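Local coordinates for mandelate racemase/muconate lactonizing enzyme/Enolase superfamily (Rhodobacter sphaeroides, PDB 2HZG), which belongs to the mandelate racemase/muconate lactonizing enzyme branch of the enolase superfamily, joining an N-terminal capping domain to a sodium-binding barrel domain, at residues A[347-350]-A[351-355]. Residues are numbered along the deposited sequence; the frame is centred on the assembly and turned at random.
Sequences RPDA and EGLIR
Carboxylate oxygen OD1 of D349 accepts two backbone N-H groups, from E351 within the type I beta turn D349-G352 and from L353 just after it. The turn is followed by a G1 beta bulge, with G352 in the left-handed region (phi/psi 85°/11°) and no regular strand on either side. The bond from L353 N is 3.0 Å long and reaches OD1 from above the carboxylate plane, 48° out of it; the one from E351 N is weak. With chi1 at 62°, CG of D349 sits between its own backbone N and carbonyl carbon, which folds the carboxylate back over the turn. Two main-chain bonds complete the motif: G352 N donates to D349 O at 3.0 Å, and D349 N donates to L353 O at 2.9 Å. The second carboxylate oxygen, OD2, takes the salt bridge of 2.9 Å with NH2 of R355, weak as a hydrogen bond. R355 NH1 is tied to S131 O, so this arginine links the turn to the chain leading into barrel strand 135-141. CG2 of I354 packs against P348 CA at 3.7 Å, and the I354 side chain also touches C328 and Y330 of strand 327-331 and L312 of helix 309-316. One water donates to both D349 OD2 and E351 OE1, bridging the two acidic side chains, whose OD1 and OE1 lie 3.8 Å apart.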
ATOM      1  N   ARG A 347     -27.081  -1.558  19.366  0.60 22.31           N
ATOM      2  CA  ARG A 347     -28.523  -1.594  19.148  0.60 22.94           C
ATOM      3  C   ARG A 347     -29.106  -0.192  18.967  0.60 22.96           C
ATOM      4  O   ARG A 347     -28.609   0.771  19.555  0.60 22.88           O
ATOM      5  CB  ARG A 347     -29.216  -2.339  20.303  0.60 23.05           C
ATOM      6  CG  ARG A 347     -28.680  -3.754  20.544  0.60 23.25           C
ATOM      7  CD  ARG A 347     -29.239  -4.793  19.561  0.60 26.43           C
ATOM      8  NE  ARG A 347     -28.434  -5.087  18.364  0.60 26.83           N
ATOM      9  CZ  ARG A 347     -28.310  -6.316  17.847  0.60 28.10           C
ATOM     10  NH1 ARG A 347     -28.903  -7.344  18.455  0.60 28.30           N
ATOM     11  NH2 ARG A 347     -27.596  -6.539  16.737  0.60 24.82           N
ATOM     12  N   PRO A 348     -30.163  -0.071  18.143  1.00 23.39           N
ATOM     13  CA  PRO A 348     -30.749   1.259  17.906  1.00 23.88           C
ATOM     14  C   PRO A 348     -31.457   1.787  19.163  1.00 24.62           C
ATOM     15  O   PRO A 348     -31.921   0.995  19.985  1.00 24.67           O
ATOM     16  CB  PRO A 348     -31.770   1.000  16.798  1.00 23.65           C
ATOM     17  CG  PRO A 348     -32.164  -0.439  16.965  1.00 23.72           C
ATOM     18  CD  PRO A 348     -30.876  -1.125  17.385  1.00 23.32           C
ATOM     19  N   ASP A 349     -31.511   3.101  19.325  1.00 25.53           N
ATOM     20  CA  ASP A 349     -32.379   3.693  20.352  1.00 26.96           C
ATOM     21  C   ASP A 349     -33.826   3.742  19.830  1.00 27.28           C
ATOM     22  O   ASP A 349     -34.127   3.200  18.758  1.00 26.87           O
ATOM     23  CB  ASP A 349     -31.865   5.081  20.794  1.00 26.94           C
ATOM     24  CG  ASP A 349     -31.837   6.123  19.657  1.00 27.67           C
ATOM     25  OD1 ASP A 349     -32.549   5.979  18.646  1.00 29.12           O
ATOM     26  OD2 ASP A 349     -31.085   7.113  19.779  1.00 29.96           O
ATOM     27  N   ALA A 350     -34.718   4.400  20.569  1.00 28.48           N
ATOM     28  CA  ALA A 350     -36.137   4.444  20.189  1.00 29.32           C
ATOM     29  C   ALA A 350     -36.369   5.183  18.869  1.00 29.59           C
ATOM     30  O   ALA A 350     -37.340   4.921  18.174  1.00 30.73           O
ATOM     31  CB  ALA A 350     -36.985   5.056  21.314  1.00 30.09           C
ATOM     32  N   GLU A 351     -35.460   6.087  18.522  1.00 29.72           N
ATOM     33  CA  GLU A 351     -35.545   6.857  17.295  1.00 29.87           C
ATOM     34  C   GLU A 351     -34.910   6.141  16.094  1.00 28.59           C
ATOM     35  O   GLU A 351     -34.935   6.649  14.980  1.00 28.55           O
ATOM     36  CB  GLU A 351     -34.916   8.232  17.524  1.00 31.01           C
ATOM     37  CG  GLU A 351     -35.758   9.178  18.443  1.00 35.59           C
ATOM     38  CD  GLU A 351     -35.767   8.792  19.941  1.00 41.50           C
ATOM     39  OE1 GLU A 351     -34.686   8.522  20.525  1.00 44.12           O
ATOM     40  OE2 GLU A 351     -36.869   8.777  20.552  1.00 44.75           O
ATOM     41  N   GLY A 352     -34.353   4.954  16.328  1.00 27.11           N
ATOM     42  CA  GLY A 352     -33.709   4.161  15.265  1.00 25.66           C
ATOM     43  C   GLY A 352     -32.256   4.527  14.996  1.00 24.29           C
ATOM     44  O   GLY A 352     -31.674   4.089  13.998  1.00 24.66           O
ATOM     45  N   LEU A 353     -31.673   5.332  15.882  1.00 22.49           N
ATOM     46  CA  LEU A 353     -30.303   5.792  15.715  1.00 21.97           C
ATOM     47  C   LEU A 353     -29.324   4.897  16.484  1.00 21.70           C
ATOM     48  O   LEU A 353     -29.638   4.380  17.585  1.00 21.39           O
ATOM     49  CB  LEU A 353     -30.168   7.243  16.189  1.00 22.24           C
ATOM     50  CG  LEU A 353     -31.044   8.309  15.528  1.00 22.85           C
ATOM     51  CD1 LEU A 353     -30.746   9.648  16.149  1.00 24.32           C
ATOM     52  CD2 LEU A 353     -30.812   8.360  14.027  1.00 24.97           C
ATOM     53  N   ILE A 354     -28.137   4.716  15.915  1.00 20.31           N
ATOM     54  CA  ILE A 354     -27.078   4.000  16.621  1.00 18.62           C
ATOM     55  C   ILE A 354     -25.894   4.922  16.868  1.00 18.42           C
ATOM     56  O   ILE A 354     -25.775   5.984  16.266  1.00 18.09           O
ATOM     57  CB  ILE A 354     -26.612   2.716  15.859  1.00 18.70           C
ATOM     58  CG1 ILE A 354     -26.042   3.067  14.461  1.00 17.21           C
ATOM     59  CG2 ILE A 354     -27.738   1.628  15.825  1.00 16.45           C
ATOM     60  CD1 ILE A 354     -25.198   1.890  13.844  1.00 18.34           C
ATOM     61  N   ARG A 355     -24.987   4.515  17.739  1.00 18.34           N
ATOM     62  CA  ARG A 355     -23.893   5.419  18.078  1.00 17.58           C
ATOM     63  C   ARG A 355     -22.689   4.654  18.557  1.00 16.61           C
ATOM     64  O   ARG A 355     -22.801   3.480  18.954  1.00 16.64           O
ATOM     65  CB  ARG A 355     -24.348   6.483  19.097  1.00 18.30           C
ATOM     66  CG  ARG A 355     -24.606   5.981  20.520  1.00 19.78           C
ATOM     67  CD  ARG A 355     -25.350   7.036  21.315  1.00 24.30           C
ATOM     68  NE  ARG A 355     -26.694   7.226  20.764  1.00 26.20           N
ATOM     69  CZ  ARG A 355     -27.313   8.395  20.651  1.00 26.23           C
ATOM     70  NH1 ARG A 355     -26.707   9.507  21.049  1.00 24.83           N
ATOM     71  NH2 ARG A 355     -28.544   8.443  20.132  1.00 26.21           N
TER
HETATM   72  O   HOH W   1     -26.577   2.735  19.718  1.00 19.39           O
HETATM   73  O   HOH W   2     -32.356   9.388  19.545  1.00 37.23           O